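Local coordinates for Bd3460 (Bdellovibrio bacteriovorus, PDB 5CEC), which binds the predatory endopeptidase Bd3459 as its ankyrin-repeat immunity protein, probably shielding the predator from its own enzyme during cell invasion, at residues G74-V79 with A112-K117; F102-D107 with M136-N141; D123-V126 with D132-F135. All blocks are in the same frame, centred on the assembly; numbering follows the deposited sequence.

The three contacts show how an ankyrin array is built from a few kinds of junction between neighbours. Contact 1 joins the outer helices 76-84 and 109-117, contact 2 the inner helices 99-105 and 134-141, and contact 3 ties residues 123-126 of the preceding loop to the start of helix 134-141. Contacts 2 and 3, with centres 9 Å apart, share that helix and are tied by the salt bridge from Arg-137 NH2 to Asp-132 OD2, 2.9 Å. Contact 1, 14 Å from contact 2 between centres, meets it where Ala-112 packs on Val-104. Bd3459 touches contacts 1 and 2 but not contact 3; its Lys-154 shares the sulfate at the start of helix 76-84 in contact 1.

Contact 1: residues G74-V79 with A112-K117; sequences GNLDIV and AEELIK. With SO4 (sulfate ion), chain H.
Val-79 and Leu-115 form the packed side of this helix-to-helix contact, with CG1 of Val-79 lying 4.0 Å from CD2 of Leu-115. The two side chains cross at about a right angle, and both residues are buried. Leu-83, one turn further along helix 76-84, also touches Leu-115, while Leu-100 of helix 99-105 lies against the same leucine, so the apolar seam continues into the inner layer of helices. On the more open side, Leu-76 meets the aliphatic part of Glu-114. Its CG stands anti to the backbone N (chi1 -177°), and from there CD1 reaches across to 3.7 Å from CB of Glu-114 and 3.9 Å from its CG. The glutamate chain bends at chi2 (72°), and its methylenes do the touching. No hydrogen bond links the two segments, whose nearest CA atoms, those of Leu-76 and Glu-114, are 7.9 Å apart. This is the side-by-side packing of the second helices of consecutive ankyrin repeats, each of which follows its partner after a tight turn. Gly-74 makes that turn with a positive phi in a Schellman motif, and Asn-75 follows at the N-cap position, its ND2 bonded to Ala-37 O and its OD1 to Lys-154 of the Bd3459 chain. A sulfate ion, probably from the crystallisation liquor, sits at the start of helix 76-84. Sulfate O2 accepts a 2.9 Å hydrogen bond from Leu-76 N. Sulfate O3 accepts a straighter one, 2.8 Å and 170°, from Asp-77 N. Two N-H groups of the first helical turn thus face the anion, whose charge the helix dipole would probably help to offset, and Lys-154 NZ of the Bd3459 chain bonds the same sulfate.

Contact 2: residues F102-D107 with M136-N141; sequences FAVTND and MRAAQN
A buried helix-to-helix contact, apolar at Val-104 and water-bridged at its polar edge, joins the neighbouring inner helices 99-105 and 134-141 near the middle of the array. Val-104 and Ala-138 bring the backbones to 6.5 Å between CA atoms, a close approach consistent with the small side chain of Ala-138. CG1 of Val-104, anti to its backbone N (chi1 166°), lies 3.8 Å from CG of Arg-137 and 4.0 Å from the backbone N of Ala-138, so one methyl fills the angle between the arginine stem and the helix backbone. Arg-137 then bends at chi2 and chi3 and folds its guanidinium past Thr-105, whose CG2 meets NH1 at 3.8 Å. That nitrogen also donates to a water, which in turn donates to Thr-105 O, bridging the helices where no direct hydrogen bond does. NH2 is held by a salt bridge to Asp-132, and the hydroxyl of Thr-105 is bonded back to Ala-101 O. At the far end Asn-141 turns its ND2 onto Arg-137 O, 3.0 Å away and in the carbonyl plane. Bd3459 contacts the C-terminal ends of both helices here, its Gln-400 bonding Asn-141 and its Lys-403 making a salt bridge to Asp-107. Such stacking of neighbouring inner helices is typical of an ankyrin array.

Contact 3: residues D123-V126 with D132-F135; sequences DIIV and DTLF
The carbonyl oxygen of Asp-132 accepts a 2.9 Å hydrogen bond from Val-126 N, the shorter of the two bonds across this contact. The donor comes in nearly head-on, at 171° to the C=O bond. CA and CG2 of Ile-125 each lie 3.5 Å from the same oxygen, the CA through a C-H...O contact, and methyl CG2 of Val-126 lies 3.4 Å from it, so both residues pack against the carbonyl oxygen. On the other side of the Ile-125 and Thr-133 pair, Leu-134 N donates to Ile-124 O at 3.0 Å, this time tilted 29° from the carbonyl plane. The two bonds frame a single antiparallel bridge in which Ile-125 and Thr-133, with CA atoms 4.5 Å apart, are the non-hydrogen-bonded pair.

Beside the bridge, Ile-124, Val-126 and Leu-134 pack together. Ile-124 and Leu-134 run side by side in the same direction, CG1 of the isoleucine 3.8 Å from CB of the leucine; a chi1 of 64° sets that CG1 between the backbone N and the carbonyl carbon. Val-126 crosses Leu-134 at about a right angle, and CG1 of the valine also reaches Thr-105 of helix 99-105. Ile-125, by contrast, is exposed, yet its CD1 rests against the methyl of Thr-133.

Thr-133, at the N-cap position, bonds Met-136 N through OG1; the Asp-132 carboxylate is held by Asn-161 as well as by Arg-137. A bridged loop base leading directly into a threonine-capped helix resembles the entry to an ankyrin repeat, Thr-133 probably matching the threonine of the TPLH-type motif.

Contact 1: residues G74-V79 with A112-K117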
ATOM      1  N   GLY B  74       0.344  -3.125 -10.811  1.00 19.36           N
ATOM      2  CA  GLY B  74       0.427  -1.672 -10.853  1.00 20.31           C
ATOM      3  C   GLY B  74       1.803  -1.135 -11.193  1.00 19.79           C
ATOM      4  O   GLY B  74       2.204  -0.076 -10.698  1.00 21.53           O
ATOM      5  N   ASN B  75       2.511  -1.846 -12.065  1.00 20.01           N
ATOM      6  CA  ASN B  75       3.917  -1.586 -12.324  1.00 20.74           C
ATOM      7  C   ASN B  75       4.029  -0.850 -13.652  1.00 20.03           C
ATOM      8  O   ASN B  75       4.244  -1.443 -14.702  1.00 22.11           O
ATOM      9  CB  ASN B  75       4.688  -2.891 -12.267  1.00 21.12           C
ATOM     10  CG  ASN B  75       4.576  -3.546 -10.901  1.00 20.70           C
ATOM     11  OD1 ASN B  75       4.672  -2.869  -9.875  1.00 24.09           O
ATOM     12  ND2 ASN B  75       4.396  -4.849 -10.875  1.00 23.03           N
ATOM     13  N   LEU B  76       3.878   0.465 -13.571  1.00 21.17           N
ATOM     14  CA  LEU B  76       3.834   1.316 -14.741  1.00 21.00           C
ATOM     15  C   LEU B  76       5.101   1.308 -15.591  1.00 21.50           C
ATOM     16  O   LEU B  76       5.024   1.192 -16.821  1.00 21.26           O
ATOM     17  CB  LEU B  76       3.487   2.735 -14.328  1.00 22.26           C
ATOM     18  CG  LEU B  76       3.318   3.751 -15.437  1.00 23.06           C
ATOM     19  CD1 LEU B  76       2.239   3.342 -16.424  1.00 24.51           C
ATOM     20  CD2 LEU B  76       2.980   5.080 -14.792  1.00 25.90           C
ATOM     21  N   ASP B  77       6.268   1.411 -14.958  1.00 21.72           N
ATOM     22  CA  ASP B  77       7.524   1.345 -15.723  1.00 22.35           C
ATOM     23  C   ASP B  77       7.656   0.030 -16.475  1.00 21.03           C
ATOM     24  O   ASP B  77       8.085   0.009 -17.628  1.00 22.86           O
ATOM     25  CB  ASP B  77       8.737   1.590 -14.813  1.00 24.62           C
ATOM     26  CG  ASP B  77       8.921   3.067 -14.473  1.00 30.27           C
ATOM     27  OD1 ASP B  77       8.124   3.900 -14.952  1.00 36.99           O
ATOM     28  OD2 ASP B  77       9.870   3.405 -13.734  1.00 38.92           O
ATOM     29  N   ILE B  78       7.257  -1.074 -15.854  1.00 20.88           N
ATOM     30  CA  ILE B  78       7.335  -2.373 -16.523  1.00 19.68           C
ATOM     31  C   ILE B  78       6.315  -2.442 -17.663  1.00 20.15           C
ATOM     32  O   ILE B  78       6.641  -2.902 -18.758  1.00 19.77           O
ATOM     33  CB  ILE B  78       7.173  -3.534 -15.543  1.00 21.35           C
ATOM     34  CG1 ILE B  78       8.346  -3.562 -14.554  1.00 21.84           C
ATOM     35  CG2 ILE B  78       7.050  -4.852 -16.299  1.00 20.90           C
ATOM     36  CD1 ILE B  78       8.183  -4.558 -13.418  1.00 22.24           C
ATOM     37  N   VAL B  79       5.113  -1.923 -17.452  1.00 18.38           N
ATOM     38  CA  VAL B  79       4.121  -1.869 -18.530  1.00 18.24           C
ATOM     39  C   VAL B  79       4.680  -1.053 -19.693  1.00 18.47           C
ATOM     40  O   VAL B  79       4.579  -1.475 -20.824  1.00 19.65           O
ATOM     41  CB  VAL B  79       2.783  -1.296 -18.035  1.00 17.96           C
ATOM     42  CG1 VAL B  79       1.836  -0.929 -19.173  1.00 17.26           C
ATOM     43  CG2 VAL B  79       2.123  -2.316 -17.146  1.00 18.34           C
ATOM     44  N   ALA B 112      -3.892   1.752 -16.148  1.00 14.86           N
ATOM     45  CA  ALA B 112      -5.069   1.717 -17.021  1.00 15.78           C
ATOM     46  C   ALA B 112      -4.980   2.888 -18.020  1.00 15.66           C
ATOM     47  O   ALA B 112      -5.227   2.695 -19.229  1.00 16.13           O
ATOM     48  CB  ALA B 112      -6.360   1.819 -16.215  1.00 15.79           C
ATOM     49  N   GLU B 113      -4.656   4.092 -17.532  1.00 17.22           N
ATOM     50  CA  GLU B 113      -4.520   5.232 -18.428  1.00 17.91           C
ATOM     51  C   GLU B 113      -3.479   5.011 -19.494  1.00 17.34           C
ATOM     52  O   GLU B 113      -3.717   5.355 -20.656  1.00 18.65           O
ATOM     53  CB  GLU B 113      -4.244   6.537 -17.676  1.00 17.79           C
ATOM     54  CG  GLU B 113      -5.434   7.009 -16.854  1.00 19.71           C
ATOM     55  CD  GLU B 113      -6.586   7.405 -17.738  1.00 23.60           C
ATOM     56  OE1 GLU B 113      -6.479   8.430 -18.438  1.00 29.59           O
ATOM     57  OE2 GLU B 113      -7.557   6.638 -17.793  1.00 25.86           O
ATOM     58  N   GLU B 114      -2.340   4.447 -19.099  1.00 17.32           N
ATOM     59  CA  GLU B 114      -1.265   4.139 -20.030  1.00 18.18           C
ATOM     60  C   GLU B 114      -1.756   3.185 -21.100  1.00 17.13           C
ATOM     61  O   GLU B 114      -1.464   3.372 -22.271  1.00 18.39           O
ATOM     62  CB  GLU B 114      -0.066   3.553 -19.279  1.00 18.55           C
ATOM     63  CG  GLU B 114       1.177   3.324 -20.128  1.00 22.68           C
ATOM     64  CD  GLU B 114       1.910   4.594 -20.533  1.00 25.64           C
ATOM     65  OE1 GLU B 114       1.696   5.666 -19.924  1.00 32.15           O
ATOM     66  OE2 GLU B 114       2.718   4.499 -21.476  1.00 33.64           O
ATOM     67  N   LEU B 115      -2.455   2.128 -20.697  1.00 15.87           N
ATOM     68  CA  LEU B 115      -2.934   1.106 -21.629  1.00 15.42           C
ATOM     69  C   LEU B 115      -3.970   1.663 -22.592  1.00 16.72           C
ATOM     70  O   LEU B 115      -3.921   1.399 -23.811  1.00 17.08           O
ATOM     71  CB  LEU B 115      -3.467  -0.124 -20.895  1.00 14.87           C
ATOM     72  CG  LEU B 115      -2.386  -0.979 -20.232  1.00 15.92           C
ATOM     73  CD1 LEU B 115      -3.042  -1.968 -19.300  1.00 17.22           C
ATOM     74  CD2 LEU B 115      -1.527  -1.727 -21.234  1.00 18.97           C
ATOM     75  N   ILE B 116      -4.872   2.493 -22.080  1.00 16.92           N
ATOM     76  CA  ILE B 116      -5.880   3.119 -22.964  1.00 18.24           C
ATOM     77  C   ILE B 116      -5.211   4.051 -24.011  1.00 19.12           C
ATOM     78  O   ILE B 116      -5.558   3.989 -25.179  1.00 20.83           O
ATOM     79  CB  ILE B 116      -6.944   3.872 -22.118  1.00 18.10           C
ATOM     80  CG1 ILE B 116      -7.749   2.866 -21.281  1.00 17.93           C
ATOM     81  CG2 ILE B 116      -7.895   4.685 -22.997  1.00 19.31           C
ATOM     82  CD1 ILE B 116      -8.603   3.489 -20.204  1.00 18.80           C
ATOM     83  N   LYS B 117      -4.257   4.877 -23.587  1.00 19.21           N
ATOM     84  CA  LYS B 117      -3.490   5.712 -24.504  1.00 21.19           C
ATOM     85  C   LYS B 117      -2.684   4.914 -25.521  1.00 20.72           C
ATOM     86  O   LYS B 117      -2.417   5.392 -26.619  1.00 25.47           O
ATOM     87  CB  LYS B 117      -2.541   6.653 -23.730  1.00 25.71           C
ATOM     88  CG  LYS B 117      -3.285   7.740 -22.977  1.00 30.88           C
ATOM     89  CD  LYS B 117      -2.397   8.687 -22.179  1.00 39.15           C
ATOM     90  CE  LYS B 117      -1.302   7.988 -21.386  1.00 42.22           C
ATOM     91  NZ  LYS B 117      -0.723   8.874 -20.337  1.00 49.90           N
TER
HETATM   92  S   SO4 H 301       5.830   2.379 -11.109  1.00 33.55           S
HETATM   93  O1  SO4 H 301       5.655   3.832 -11.410  1.00 39.33           O
HETATM   94  O2  SO4 H 301       4.511   1.694 -11.022  1.00 30.89           O
HETATM   95  O3  SO4 H 301       6.644   1.764 -12.161  1.00 32.99           O
HETATM   96  O4  SO4 H 301       6.561   2.318  -9.807  1.00 36.39           O

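Contact 2: residues F102-D107 with M136-N141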
ATOM      1  N   PHE B 102      -7.149  -6.273 -15.806  1.00 12.87           N
ATOM      2  CA  PHE B 102      -6.331  -6.468 -14.597  1.00 12.99           C
ATOM      3  C   PHE B 102      -5.996  -5.153 -13.921  1.00 13.42           C
ATOM      4  O   PHE B 102      -6.084  -5.046 -12.701  1.00 14.20           O
ATOM      5  CB  PHE B 102      -5.053  -7.241 -14.896  1.00 13.77           C
ATOM      6  CG  PHE B 102      -5.231  -8.716 -14.909  1.00 13.51           C
ATOM      7  CD1 PHE B 102      -5.270  -9.394 -13.714  1.00 14.68           C
ATOM      8  CD2 PHE B 102      -5.377  -9.453 -16.094  1.00 14.26           C
ATOM      9  CE1 PHE B 102      -5.457 -10.756 -13.669  1.00 15.32           C
ATOM     10  CE2 PHE B 102      -5.526 -10.840 -16.037  1.00 15.25           C
ATOM     11  CZ  PHE B 102      -5.561 -11.475 -14.822  1.00 15.70           C
ATOM     12  N   ALA B 103      -5.634  -4.146 -14.710  1.00 13.26           N
ATOM     13  CA  ALA B 103      -5.246  -2.859 -14.144  1.00 14.35           C
ATOM     14  C   ALA B 103      -6.438  -2.213 -13.446  1.00 13.32           C
ATOM     15  O   ALA B 103      -6.341  -1.802 -12.291  1.00 13.80           O
ATOM     16  CB  ALA B 103      -4.710  -1.941 -15.224  1.00 14.74           C
ATOM     17  N   VAL B 104      -7.560  -2.086 -14.147  1.00 12.71           N
ATOM     18  CA  VAL B 104      -8.735  -1.434 -13.565  1.00 13.22           C
ATOM     19  C   VAL B 104      -9.185  -2.161 -12.319  1.00 12.95           C
ATOM     20  O   VAL B 104      -9.423  -1.542 -11.261  1.00 13.58           O
ATOM     21  CB  VAL B 104      -9.852  -1.311 -14.622  1.00 13.54           C
ATOM     22  CG1 VAL B 104     -11.180  -0.967 -13.984  1.00 13.65           C
ATOM     23  CG2 VAL B 104      -9.419  -0.260 -15.643  1.00 14.24           C
ATOM     24  N   THR B 105      -9.307  -3.484 -12.397  1.00 13.51           N
ATOM     25  CA  THR B 105      -9.860  -4.234 -11.274  1.00 13.61           C
ATOM     26  C   THR B 105      -8.933  -4.284 -10.064  1.00 12.85           C
ATOM     27  O   THR B 105      -9.412  -4.510  -8.955  1.00 14.39           O
ATOM     28  CB  THR B 105     -10.237  -5.670 -11.657  1.00 13.36           C
ATOM     29  OG1 THR B 105      -9.087  -6.347 -12.132  1.00 13.50           O
ATOM     30  CG2 THR B 105     -11.347  -5.701 -12.716  1.00 13.32           C
ATOM     31  N   ASN B 106      -7.640  -4.061 -10.258  1.00 13.60           N
ATOM     32  CA  ASN B 106      -6.696  -3.958  -9.154  1.00 14.20           C
ATOM     33  C   ASN B 106      -6.334  -2.528  -8.787  1.00 14.13           C
ATOM     34  O   ASN B 106      -5.373  -2.316  -8.060  1.00 16.22           O
ATOM     35  CB  ASN B 106      -5.456  -4.809  -9.450  1.00 14.74           C
ATOM     36  CG  ASN B 106      -5.722  -6.303  -9.295  1.00 17.00           C
ATOM     37  OD1 ASN B 106      -5.609  -6.857  -8.176  1.00 21.04           O
ATOM     38  ND2 ASN B 106      -6.078  -6.972 -10.394  1.00 15.42           N
ATOM     39  N   ASP B 107      -7.149  -1.568  -9.235  1.00 13.31           N
ATOM     40  CA  ASP B 107      -6.998  -0.151  -8.911  1.00 14.97           C
ATOM     41  C   ASP B 107      -5.662   0.430  -9.348  1.00 14.42           C
ATOM     42  O   ASP B 107      -5.214   1.442  -8.813  1.00 16.92           O
ATOM     43  CB  ASP B 107      -7.249   0.124  -7.418  1.00 15.71           C
ATOM     44  CG  ASP B 107      -8.681  -0.102  -6.985  1.00 17.18           C
ATOM     45  OD1 ASP B 107      -9.480  -0.739  -7.666  1.00 22.52           O
ATOM     46  OD2 ASP B 107      -9.069   0.368  -5.917  1.00 19.01           O
ATOM     47  N   MET B 136     -18.112   0.098 -16.095  1.00 13.80           N
ATOM     48  CA  MET B 136     -18.793   0.032 -14.807  1.00 14.00           C
ATOM     49  C   MET B 136     -17.846  -0.004 -13.629  1.00 13.77           C
ATOM     50  O   MET B 136     -18.053   0.668 -12.633  1.00 14.13           O
ATOM     51  CB  MET B 136     -19.726  -1.187 -14.747  1.00 15.36           C
ATOM     52  CG  MET B 136     -20.947  -1.005 -15.575  1.00 16.14           C
ATOM     53  SD  MET B 136     -21.913  -2.514 -15.755  1.00 17.78           S
ATOM     54  CE  MET B 136     -22.593  -2.702 -14.114  1.00 17.82           C
ATOM     55  N   ARG B 137     -16.815  -0.806 -13.737  1.00 12.96           N
ATOM     56  CA  ARG B 137     -15.864  -0.954 -12.670  1.00 13.50           C
ATOM     57  C   ARG B 137     -15.119   0.362 -12.426  1.00 13.88           C
ATOM     58  O   ARG B 137     -14.930   0.802 -11.279  1.00 15.09           O
ATOM     59  CB  ARG B 137     -14.914  -2.130 -12.943  1.00 14.14           C
ATOM     60  CG  ARG B 137     -13.961  -2.438 -11.797  1.00 14.01           C
ATOM     61  CD  ARG B 137     -14.634  -2.753 -10.468  1.00 14.20           C
ATOM     62  NE  ARG B 137     -15.703  -3.746 -10.642  1.00 14.35           N
ATOM     63  CZ  ARG B 137     -15.541  -5.074 -10.697  1.00 13.80           C
ATOM     64  NH1 ARG B 137     -14.364  -5.617 -10.466  1.00 13.77           N
ATOM     65  NH2 ARG B 137     -16.576  -5.845 -10.984  1.00 13.96           N
ATOM     66  N   ALA B 138     -14.664   1.000 -13.503  1.00 13.77           N
ATOM     67  CA  ALA B 138     -14.032   2.331 -13.387  1.00 14.78           C
ATOM     68  C   ALA B 138     -15.000   3.383 -12.832  1.00 14.77           C
ATOM     69  O   ALA B 138     -14.622   4.203 -12.002  1.00 16.45           O
ATOM     70  CB  ALA B 138     -13.495   2.760 -14.736  1.00 15.64           C
ATOM     71  N   ALA B 139     -16.259   3.334 -13.243  1.00 14.94           N
ATOM     72  CA  ALA B 139     -17.239   4.325 -12.795  1.00 15.98           C
ATOM     73  C   ALA B 139     -17.439   4.324 -11.317  1.00 16.47           C
ATOM     74  O   ALA B 139     -17.658   5.368 -10.715  1.00 18.29           O
ATOM     75  CB  ALA B 139     -18.579   4.143 -13.500  1.00 17.43           C
ATOM     76  N   GLN B 140     -17.355   3.164 -10.692  1.00 14.53           N
ATOM     77  CA  GLN B 140     -17.503   3.115  -9.251  1.00 15.58           C
ATOM     78  C   GLN B 140     -16.310   3.689  -8.518  1.00 16.53           C
ATOM     79  O   GLN B 140     -16.434   4.017  -7.364  1.00 20.17           O
ATOM     80  CB  GLN B 140     -17.740   1.699  -8.760  1.00 17.25           C
ATOM     81  CG  GLN B 140     -19.108   1.133  -9.086  1.00 17.50           C
ATOM     82  CD  GLN B 140     -19.410  -0.139  -8.294  1.00 16.77           C
ATOM     83  OE1 GLN B 140     -19.304  -1.240  -8.852  1.00 17.20           O
ATOM     84  NE2 GLN B 140     -19.763  -0.025  -7.039  1.00 18.32           N
ATOM     85  N   ASN B 141     -15.153   3.808  -9.160  1.00 14.50           N
ATOM     86  CA  ASN B 141     -13.879   3.976  -8.462  1.00 15.69           C
ATOM     87  C   ASN B 141     -12.968   5.090  -8.947  1.00 17.31           C
ATOM     88  O   ASN B 141     -12.255   5.642  -8.135  1.00 21.90           O
ATOM     89  CB  ASN B 141     -13.114   2.649  -8.502  1.00 16.34           C
ATOM     90  CG  ASN B 141     -13.796   1.590  -7.680  1.00 17.94           C
ATOM     91  OD1 ASN B 141     -13.902   1.711  -6.454  1.00 19.52           O
ATOM     92  ND2 ASN B 141     -14.348   0.586  -8.347  1.00 16.06           N
TER
HETATM   93  O   HOH W   1     -12.117  -4.780  -8.654  1.00 14.60           O

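Contact 3: residues D123-V126 with D132-F135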
ATOM      1  N   ASP B 123     -13.815  -1.779 -24.605  1.00 16.79           N
ATOM      2  CA  ASP B 123     -15.095  -2.493 -24.612  1.00 16.07           C
ATOM      3  C   ASP B 123     -14.854  -3.947 -24.238  1.00 16.31           C
ATOM      4  O   ASP B 123     -14.966  -4.865 -25.051  1.00 17.51           O
ATOM      5  CB  ASP B 123     -15.789  -2.362 -25.942  1.00 17.74           C
ATOM      6  CG  ASP B 123     -17.187  -2.956 -25.951  1.00 18.33           C
ATOM      7  OD1 ASP B 123     -17.697  -3.385 -24.879  1.00 18.97           O
ATOM      8  OD2 ASP B 123     -17.779  -3.016 -27.050  1.00 22.30           O
ATOM      9  N   ILE B 124     -14.585  -4.146 -22.951  1.00 14.37           N
ATOM     10  CA  ILE B 124     -14.247  -5.466 -22.411  1.00 14.35           C
ATOM     11  C   ILE B 124     -15.018  -5.699 -21.131  1.00 14.12           C
ATOM     12  O   ILE B 124     -15.627  -4.764 -20.566  1.00 14.19           O
ATOM     13  CB  ILE B 124     -12.732  -5.616 -22.186  1.00 14.81           C
ATOM     14  CG1 ILE B 124     -12.215  -4.635 -21.110  1.00 15.13           C
ATOM     15  CG2 ILE B 124     -11.998  -5.448 -23.509  1.00 15.33           C
ATOM     16  CD1 ILE B 124     -10.732  -4.729 -20.856  1.00 15.89           C
ATOM     17  N   ILE B 125     -15.011  -6.960 -20.694  1.00 14.57           N
ATOM     18  CA  ILE B 125     -15.721  -7.430 -19.510  1.00 14.77           C
ATOM     19  C   ILE B 125     -14.718  -7.891 -18.458  1.00 14.47           C
ATOM     20  O   ILE B 125     -13.728  -8.541 -18.771  1.00 16.73           O
ATOM     21  CB  ILE B 125     -16.635  -8.626 -19.877  1.00 16.30           C
ATOM     22  CG1 ILE B 125     -17.659  -8.241 -20.963  1.00 17.95           C
ATOM     23  CG2 ILE B 125     -17.353  -9.217 -18.669  1.00 16.88           C
ATOM     24  CD1 ILE B 125     -18.526  -7.062 -20.644  1.00 19.30           C
ATOM     25  N   VAL B 126     -14.977  -7.507 -17.216  1.00 13.51           N
ATOM     26  CA  VAL B 126     -14.134  -7.906 -16.099  1.00 13.84           C
ATOM     27  C   VAL B 126     -14.711  -9.189 -15.481  1.00 13.55           C
ATOM     28  O   VAL B 126     -15.890  -9.510 -15.627  1.00 15.37           O
ATOM     29  CB  VAL B 126     -13.950  -6.779 -15.055  1.00 14.18           C
ATOM     30  CG1 VAL B 126     -13.391  -5.525 -15.733  1.00 14.54           C
ATOM     31  CG2 VAL B 126     -15.235  -6.418 -14.292  1.00 14.13           C
ATOM     32  N   ASP B 132     -19.614  -7.484 -15.345  1.00 15.85           N
ATOM     33  CA  ASP B 132     -19.480  -6.035 -15.347  1.00 14.93           C
ATOM     34  C   ASP B 132     -18.580  -5.593 -16.505  1.00 14.15           C
ATOM     35  O   ASP B 132     -17.564  -6.239 -16.820  1.00 15.39           O
ATOM     36  CB  ASP B 132     -18.854  -5.534 -14.059  1.00 15.12           C
ATOM     37  CG  ASP B 132     -19.810  -5.458 -12.884  1.00 15.14           C
ATOM     38  OD1 ASP B 132     -21.033  -5.607 -13.067  1.00 17.00           O
ATOM     39  OD2 ASP B 132     -19.272  -5.176 -11.785  1.00 16.79           O
ATOM     40  N   THR B 133     -18.998  -4.512 -17.146  1.00 14.25           N
ATOM     41  CA  THR B 133     -18.128  -3.877 -18.122  1.00 14.31           C
ATOM     42  C   THR B 133     -16.953  -3.204 -17.432  1.00 13.46           C
ATOM     43  O   THR B 133     -17.037  -2.822 -16.261  1.00 14.27           O
ATOM     44  CB  THR B 133     -18.846  -2.838 -18.987  1.00 14.68           C
ATOM     45  OG1 THR B 133     -19.279  -1.765 -18.145  1.00 14.91           O
ATOM     46  CG2 THR B 133     -20.028  -3.454 -19.716  1.00 15.79           C
ATOM     47  N   LEU B 134     -15.863  -3.044 -18.158  1.00 13.76           N
ATOM     48  CA  LEU B 134     -14.729  -2.236 -17.677  1.00 13.71           C
ATOM     49  C   LEU B 134     -15.199  -0.845 -17.229  1.00 13.77           C
ATOM     50  O   LEU B 134     -14.768  -0.328 -16.182  1.00 13.80           O
ATOM     51  CB  LEU B 134     -13.670  -2.086 -18.760  1.00 13.38           C
ATOM     52  CG  LEU B 134     -12.344  -1.493 -18.314  1.00 14.12           C
ATOM     53  CD1 LEU B 134     -11.531  -2.563 -17.581  1.00 14.90           C
ATOM     54  CD2 LEU B 134     -11.560  -0.966 -19.499  1.00 14.63           C
ATOM     55  N   PHE B 135     -16.057  -0.237 -18.045  1.00 13.70           N
ATOM     56  CA  PHE B 135     -16.587   1.088 -17.711  1.00 14.21           C
ATOM     57  C   PHE B 135     -17.264   1.091 -16.350  1.00 14.22           C
ATOM     58  O   PHE B 135     -17.034   1.999 -15.550  1.00 14.45           O
ATOM     59  CB  PHE B 135     -17.582   1.618 -18.762  1.00 14.44           C
ATOM     60  CG  PHE B 135     -18.177   2.917 -18.335  1.00 14.74           C
ATOM     61  CD1 PHE B 135     -17.414   4.061 -18.323  1.00 14.83           C
ATOM     62  CD2 PHE B 135     -19.478   2.967 -17.856  1.00 14.65           C
ATOM     63  CE1 PHE B 135     -17.930   5.252 -17.825  1.00 15.75           C
ATOM     64  CE2 PHE B 135     -19.995   4.123 -17.335  1.00 15.01           C
ATOM     65  CZ  PHE B 135     -19.227   5.281 -17.334  1.00 16.89           C
TER